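Local coordinates for periplasmic binding protein (Veillonella parvula, PDB 4MO9) that probably captures a solute such as an iron chelate in the periplasm and delivers it to an ABC importer, at residues E39-Q44 against F53-L58; D132-M137 against I142-I147. All blocks are in the same frame, centred on the assembly; numbering follows the deposited sequence.

Overall arrangement
From the N terminus, the chain first forms contact 1, where segments 39-44 and 53-58 meet, closing a loop of eight intervening residues. It then passes through strands 67-69 and 118-122 before contact 2 opens at helix 134-139 and closes on strand 143-147 after four intervening residues, two of them still helical. The two contacts therefore follow in series, neither nested nor crossed. Both reach one parallel sheet, ordered 67-69, 41-42, 118-122, 143-147: contact 1 at an inner strand, contact 2 at an outermost one. Their centres lie 15 Å apart and their nearest atoms about 6 Å, without touching. Each fastens a helix to this N-terminal sheet, consistent with the two-lobed TroA-like fold.

Contact 1 of 2, residues E39-Q44 against F53-L58; sequences ERVVLQ and FTISAL
No ring or other planar group takes part where V41 and L43 meet I55; the touching surfaces are all methyls. The contact belongs to a beta-alpha-beta unit, in which strand 41-42 leads into helix 52-59 and then into the parallel strand 67-69. F53, the one ring here, instead meets F322 with planes at about 60°.

The CA atoms of V41 and I55 lie 9.7 Å apart, a gap that the side chains close by reaching toward each other. I55 carries the helix side: its outer bond is extended (chi2 178°), which projects CD1 to the far end of the chain. V41 answers tip to tip, with CG1 swung anti to the backbone N (chi1 178°). L43, two residues on, runs aslant to the same isoleucine. Because V41 and L43 alternate with V42, both point toward the helix.

Only 85 Å² is buried between the segments, so much of the packing comes from elsewhere. I164 and L168 of helix 154-168 also press on I55, while V118 and F120 of the neighbouring strand touch V41. The L43 side chain is about 11 Å from the bound trimethylamine oxide, so this is packing outside the pocket. The three methyls form a nearly equilateral triangle: I55 CD1 is 4.0 Å from V41 CG1 and 3.9 Å from L43 CD2, and V41 CG1 stands 4.1 Å from L43 CD2.

Contact 2 of 2, residues D132-M137 against I142-I147; sequences DAKAKM and IQTIYI
I142 N donates to M137 O at 3.0 Å, with an N-H...O angle of 156°, and this backbone bond ties M137 in helix 134-139 to I142, the residue just before strand 143-147. It spans five residues and lies at the return to the strand in a beta-alpha-beta crossover from strand 118-122 through helices 123-132 and 134-139 to the parallel edge strand.

The side chain of selenomethionine M137 is bent and its end leads away from the strand, yet SE still lies 4.0 Å from I142 CD1. A108 and V112 of helix 108-112 also touch M137.

One turn earlier, K134 reaches toward the strand with CG anti to the backbone N (chi1 -174°), crossing the Y146 side chain at about a right angle. CD lies 3.5 Å from Y146 OH, and CE 4.1 Å from T144 OG1. On the strand itself, T144 CG2 sits 3.6 Å above the Y146 ring plane, toward the rim.

K134 NZ forms a salt bridge with D138, while Y146 OH is hydrogen-bonded to E130 and T144 OG1 to Y129. The lysine methylenes thus lie against the hydroxyl oxygens of two buried residues, the ammonium charge probably balanced by D138.

Contact 1 of 2, residues E39-Q44 against F53-L58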
loop_
_atom_site.group_PDB
_atom_site.type_symbol
_atom_site.label_atom_id
_atom_site.label_comp_id
_atom_site.label_asym_id
_atom_site.label_seq_id
_atom_site.Cartn_x
_atom_site.Cartn_y
_atom_site.Cartn_z
ATOM N N GLU A 39 -23.399 4.074 -6.708
ATOM C CA GLU A 39 -23.025 3.803 -8.094
ATOM C C GLU A 39 -22.434 5.042 -8.762
ATOM O O GLU A 39 -22.193 5.057 -9.976
ATOM C CB GLU A 39 -24.208 3.230 -8.886
ATOM C CG GLU A 39 -25.363 4.182 -9.082
ATOM C CD GLU A 39 -26.597 3.504 -9.681
ATOM O OE1 GLU A 39 -27.711 3.785 -9.194
ATOM O OE2 GLU A 39 -26.458 2.702 -10.638
ATOM N N ARG A 40 -22.192 6.075 -7.953
ATOM C CA ARG A 40 -21.515 7.284 -8.418
ATOM C C ARG A 40 -20.466 7.741 -7.404
ATOM O O ARG A 40 -20.581 8.814 -6.789
ATOM C CB ARG A 40 -22.529 8.388 -8.730
ATOM C CG ARG A 40 -23.447 8.021 -9.882
ATOM C CD ARG A 40 -24.398 9.148 -10.242
ATOM N NE ARG A 40 -23.698 10.252 -10.893
ATOM C CZ ARG A 40 -23.277 10.229 -12.155
ATOM N NH1 ARG A 40 -23.470 9.148 -12.906
ATOM N NH2 ARG A 40 -22.651 11.282 -12.665
ATOM N N VAL A 41 -19.433 6.914 -7.240
ATOM C CA VAL A 41 -18.382 7.165 -6.265
ATOM C C VAL A 41 -17.374 8.195 -6.804
ATOM O O VAL A 41 -17.063 8.182 -7.999
ATOM C CB VAL A 41 -17.651 5.839 -5.931
ATOM C CG1 VAL A 41 -16.506 6.063 -4.937
ATOM C CG2 VAL A 41 -18.642 4.789 -5.392
ATOM N N VAL A 42 -16.888 9.091 -5.940
ATOM C CA VAL A 42 -15.725 9.934 -6.262
ATOM C C VAL A 42 -14.500 9.354 -5.555
ATOM O O VAL A 42 -14.474 9.244 -4.324
ATOM C CB VAL A 42 -15.919 11.408 -5.828
ATOM C CG1 VAL A 42 -14.624 12.195 -5.998
ATOM C CG2 VAL A 42 -17.044 12.065 -6.622
ATOM N N LEU A 43 -13.495 8.963 -6.332
ATOM C CA LEU A 43 -12.281 8.357 -5.779
ATOM C C LEU A 43 -11.297 9.387 -5.245
ATOM O O LEU A 43 -11.150 10.476 -5.809
ATOM C CB LEU A 43 -11.567 7.547 -6.861
ATOM C CG LEU A 43 -12.382 6.432 -7.510
ATOM C CD1 LEU A 43 -11.596 5.816 -8.680
ATOM C CD2 LEU A 43 -12.734 5.377 -6.468
ATOM N N GLN A 44 -10.604 9.024 -4.166
ATOM C CA GLN A 44 -9.442 9.757 -3.685
ATOM C C GLN A 44 -8.348 8.752 -3.335
ATOM O O GLN A 44 -8.655 7.604 -2.956
ATOM C CB GLN A 44 -9.784 10.580 -2.441
ATOM C CG GLN A 44 -10.702 11.747 -2.697
ATOM C CD GLN A 44 -10.023 12.867 -3.468
ATOM O OE1 GLN A 44 -10.310 13.085 -4.649
ATOM N NE2 GLN A 44 -9.147 13.599 -2.801
ATOM N N PHE A 53 -8.552 0.076 -5.177
ATOM C CA PHE A 53 -8.267 -1.356 -5.280
ATOM C C PHE A 53 -9.360 -2.195 -4.630
ATOM O O PHE A 53 -9.700 -3.267 -5.130
ATOM C CB PHE A 53 -6.918 -1.698 -4.659
ATOM C CG PHE A 53 -5.774 -1.608 -5.627
ATOM C CD1 PHE A 53 -4.726 -0.733 -5.399
ATOM C CD2 PHE A 53 -5.749 -2.398 -6.767
ATOM C CE1 PHE A 53 -3.665 -0.643 -6.288
ATOM C CE2 PHE A 53 -4.683 -2.317 -7.661
ATOM C CZ PHE A 53 -3.648 -1.439 -7.422
ATOM N N THR A 54 -9.903 -1.729 -3.510
ATOM C CA THR A 54 -11.027 -2.444 -2.888
ATOM C C THR A 54 -12.244 -2.469 -3.810
ATOM O O THR A 54 -12.874 -3.521 -4.014
ATOM C CB THR A 54 -11.381 -1.835 -1.526
ATOM O OG1 THR A 54 -10.184 -1.771 -0.725
ATOM C CG2 THR A 54 -12.437 -2.679 -0.806
ATOM N N ILE A 55 -12.573 -1.320 -4.390
ATOM C CA ILE A 55 -13.720 -1.257 -5.291
ATOM C C ILE A 55 -13.520 -2.185 -6.493
ATOM O O ILE A 55 -14.439 -2.925 -6.874
ATOM C CB ILE A 55 -14.016 0.200 -5.722
ATOM C CG1 ILE A 55 -14.437 1.020 -4.499
ATOM C CG2 ILE A 55 -15.085 0.249 -6.797
ATOM C CD1 ILE A 55 -14.723 2.521 -4.790
ATOM N N SER A 56 -12.316 -2.181 -7.068
ATOM C CA SER A 56 -12.033 -3.037 -8.217
ATOM C C SER A 56 -12.172 -4.499 -7.818
ATOM O O SER A 56 -12.667 -5.316 -8.589
ATOM C CB SER A 56 -10.622 -2.779 -8.749
ATOM O OG SER A 56 -10.440 -1.414 -9.077
ATOM N N ALA A 57 -11.734 -4.831 -6.608
ATOM C CA ALA A 57 -11.808 -6.210 -6.129
ATOM C C ALA A 57 -13.251 -6.655 -5.898
ATOM O O ALA A 57 -13.576 -7.840 -6.034
ATOM C CB ALA A 57 -10.991 -6.359 -4.854
ATOM N N LEU A 58 -14.117 -5.706 -5.556
ATOM C CA LEU A 58 -15.532 -5.989 -5.314
ATOM C C LEU A 58 -16.341 -6.039 -6.610
ATOM O O LEU A 58 -17.217 -6.899 -6.781
ATOM C CB LEU A 58 -16.119 -4.929 -4.369
ATOM C CG LEU A 58 -15.603 -5.013 -2.932
ATOM C CD1 LEU A 58 -15.824 -3.703 -2.174
ATOM C CD2 LEU A 58 -16.266 -6.165 -2.201
#

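Contact 2 of 2, residues D132-M137 against I142-I147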
loop_
_atom_site.group_PDB
_atom_site.type_symbol
_atom_site.label_atom_id
_atom_site.label_comp_id
_atom_site.label_asym_id
_atom_site.label_seq_id
_atom_site.Cartn_x
_atom_site.Cartn_y
_atom_site.Cartn_z
ATOM N N ASP A 132 -11.623 21.356 4.385
ATOM C CA ASP A 132 -11.666 21.968 3.053
ATOM C C ASP A 132 -12.965 21.764 2.264
ATOM O O ASP A 132 -13.355 22.652 1.519
ATOM C CB ASP A 132 -10.510 21.457 2.179
ATOM C CG ASP A 132 -9.173 22.100 2.518
ATOM O OD1 ASP A 132 -9.150 23.103 3.271
ATOM O OD2 ASP A 132 -8.138 21.600 2.007
ATOM N N ALA A 133 -13.604 20.602 2.412
ATOM C CA ALA A 133 -14.642 20.168 1.468
ATOM C C ALA A 133 -15.920 19.583 2.078
ATOM O O ALA A 133 -16.995 19.717 1.487
ATOM C CB ALA A 133 -14.048 19.161 0.468
ATOM N N LYS A 134 -15.806 18.908 3.223
ATOM C CA LYS A 134 -16.929 18.140 3.777
ATOM C C LYS A 134 -18.217 18.948 3.944
ATOM O O LYS A 134 -19.286 18.445 3.631
ATOM C CB LYS A 134 -16.564 17.441 5.097
ATOM C CG LYS A 134 -17.692 16.519 5.617
ATOM C CD LYS A 134 -17.265 15.660 6.830
ATOM C CE LYS A 134 -18.398 14.704 7.269
ATOM N NZ LYS A 134 -19.678 15.422 7.570
ATOM N N ALA A 135 -18.124 20.191 4.412
ATOM C CA ALA A 135 -19.327 21.014 4.537
ATOM C C ALA A 135 -20.016 21.146 3.179
ATOM O O ALA A 135 -21.252 21.120 3.094
ATOM C CB ALA A 135 -19.002 22.389 5.109
ATOM N N LYS A 136 -19.222 21.265 2.119
ATOM C CA LYS A 136 -19.782 21.399 0.778
ATOM C C LYS A 136 -20.370 20.080 0.283
ATOM O O LYS A 136 -21.413 20.069 -0.392
ATOM C CB LYS A 136 -18.743 21.955 -0.194
ATOM C CG LYS A 136 -18.397 23.419 0.095
ATOM C CD LYS A 136 -17.471 23.992 -0.958
ATOM C CE LYS A 136 -17.145 25.448 -0.676
ATOM N NZ LYS A 136 -16.146 25.967 -1.657
HETATM N N MSE A 137 -19.727 18.979 0.650
HETATM C CA MSE A 137 -20.231 17.651 0.306
HETATM C C MSE A 137 -21.551 17.398 1.045
HETATM O O MSE A 137 -22.537 16.938 0.442
HETATM C CB MSE A 137 -19.201 16.573 0.658
HETATM C CG MSE A 137 -17.807 16.730 -0.003
HETATM SE SE MSE A 137 -17.872 16.664 -1.953
HETATM C CE MSE A 137 -17.555 18.569 -2.264
ATOM N N ILE A 142 -24.075 14.569 -0.436
ATOM C CA ILE A 142 -23.125 13.495 -0.723
ATOM C C ILE A 142 -22.641 12.856 0.582
ATOM O O ILE A 142 -22.260 13.566 1.521
ATOM C CB ILE A 142 -21.919 14.032 -1.529
ATOM C CG1 ILE A 142 -22.411 14.650 -2.846
ATOM C CG2 ILE A 142 -20.894 12.938 -1.784
ATOM C CD1 ILE A 142 -21.479 15.702 -3.423
ATOM N N GLN A 143 -22.640 11.525 0.642
ATOM C CA GLN A 143 -22.260 10.829 1.874
ATOM C C GLN A 143 -20.758 10.628 1.978
ATOM O O GLN A 143 -20.088 10.392 0.970
ATOM C CB GLN A 143 -22.993 9.490 1.991
ATOM C CG GLN A 143 -24.513 9.640 1.881
ATOM C CD GLN A 143 -25.058 10.652 2.869
ATOM O OE1 GLN A 143 -24.865 10.521 4.081
ATOM N NE2 GLN A 143 -25.733 11.680 2.356
ATOM N N THR A 144 -20.235 10.707 3.198
ATOM C CA THR A 144 -18.812 10.464 3.445
ATOM C C THR A 144 -18.670 9.143 4.209
ATOM O O THR A 144 -19.408 8.899 5.184
ATOM C CB THR A 144 -18.210 11.592 4.305
ATOM O OG1 THR A 144 -18.250 12.833 3.580
ATOM C CG2 THR A 144 -16.779 11.268 4.703
ATOM N N ILE A 145 -17.746 8.287 3.771
ATOM C CA ILE A 145 -17.449 7.047 4.481
ATOM C C ILE A 145 -15.950 6.969 4.755
ATOM O O ILE A 145 -15.142 6.901 3.814
ATOM C CB ILE A 145 -17.927 5.805 3.685
ATOM C CG1 ILE A 145 -19.461 5.822 3.558
ATOM C CG2 ILE A 145 -17.494 4.526 4.360
ATOM C CD1 ILE A 145 -20.025 4.568 2.851
ATOM N N TYR A 146 -15.554 6.995 6.027
ATOM C CA TYR A 146 -14.107 6.947 6.344
ATOM C C TYR A 146 -13.581 5.519 6.343
ATOM O O TYR A 146 -14.253 4.610 6.826
ATOM C CB TYR A 146 -13.818 7.616 7.693
ATOM C CG TYR A 146 -14.086 9.106 7.659
ATOM C CD1 TYR A 146 -13.425 9.922 6.742
ATOM C CD2 TYR A 146 -14.992 9.693 8.528
ATOM C CE1 TYR A 146 -13.669 11.282 6.694
ATOM C CE2 TYR A 146 -15.244 11.055 8.485
ATOM C CZ TYR A 146 -14.574 11.839 7.566
ATOM O OH TYR A 146 -14.817 13.193 7.513
ATOM N N ILE A 147 -12.377 5.324 5.804
ATOM C CA ILE A 147 -11.737 4.015 5.773
ATOM C C ILE A 147 -10.295 4.206 6.266
ATOM O O ILE A 147 -9.814 5.342 6.361
ATOM C CB ILE A 147 -11.728 3.428 4.346
ATOM C CG1 ILE A 147 -10.892 4.314 3.413
ATOM C CG2 ILE A 147 -13.163 3.278 3.801
ATOM C CD1 ILE A 147 -10.642 3.696 2.034
#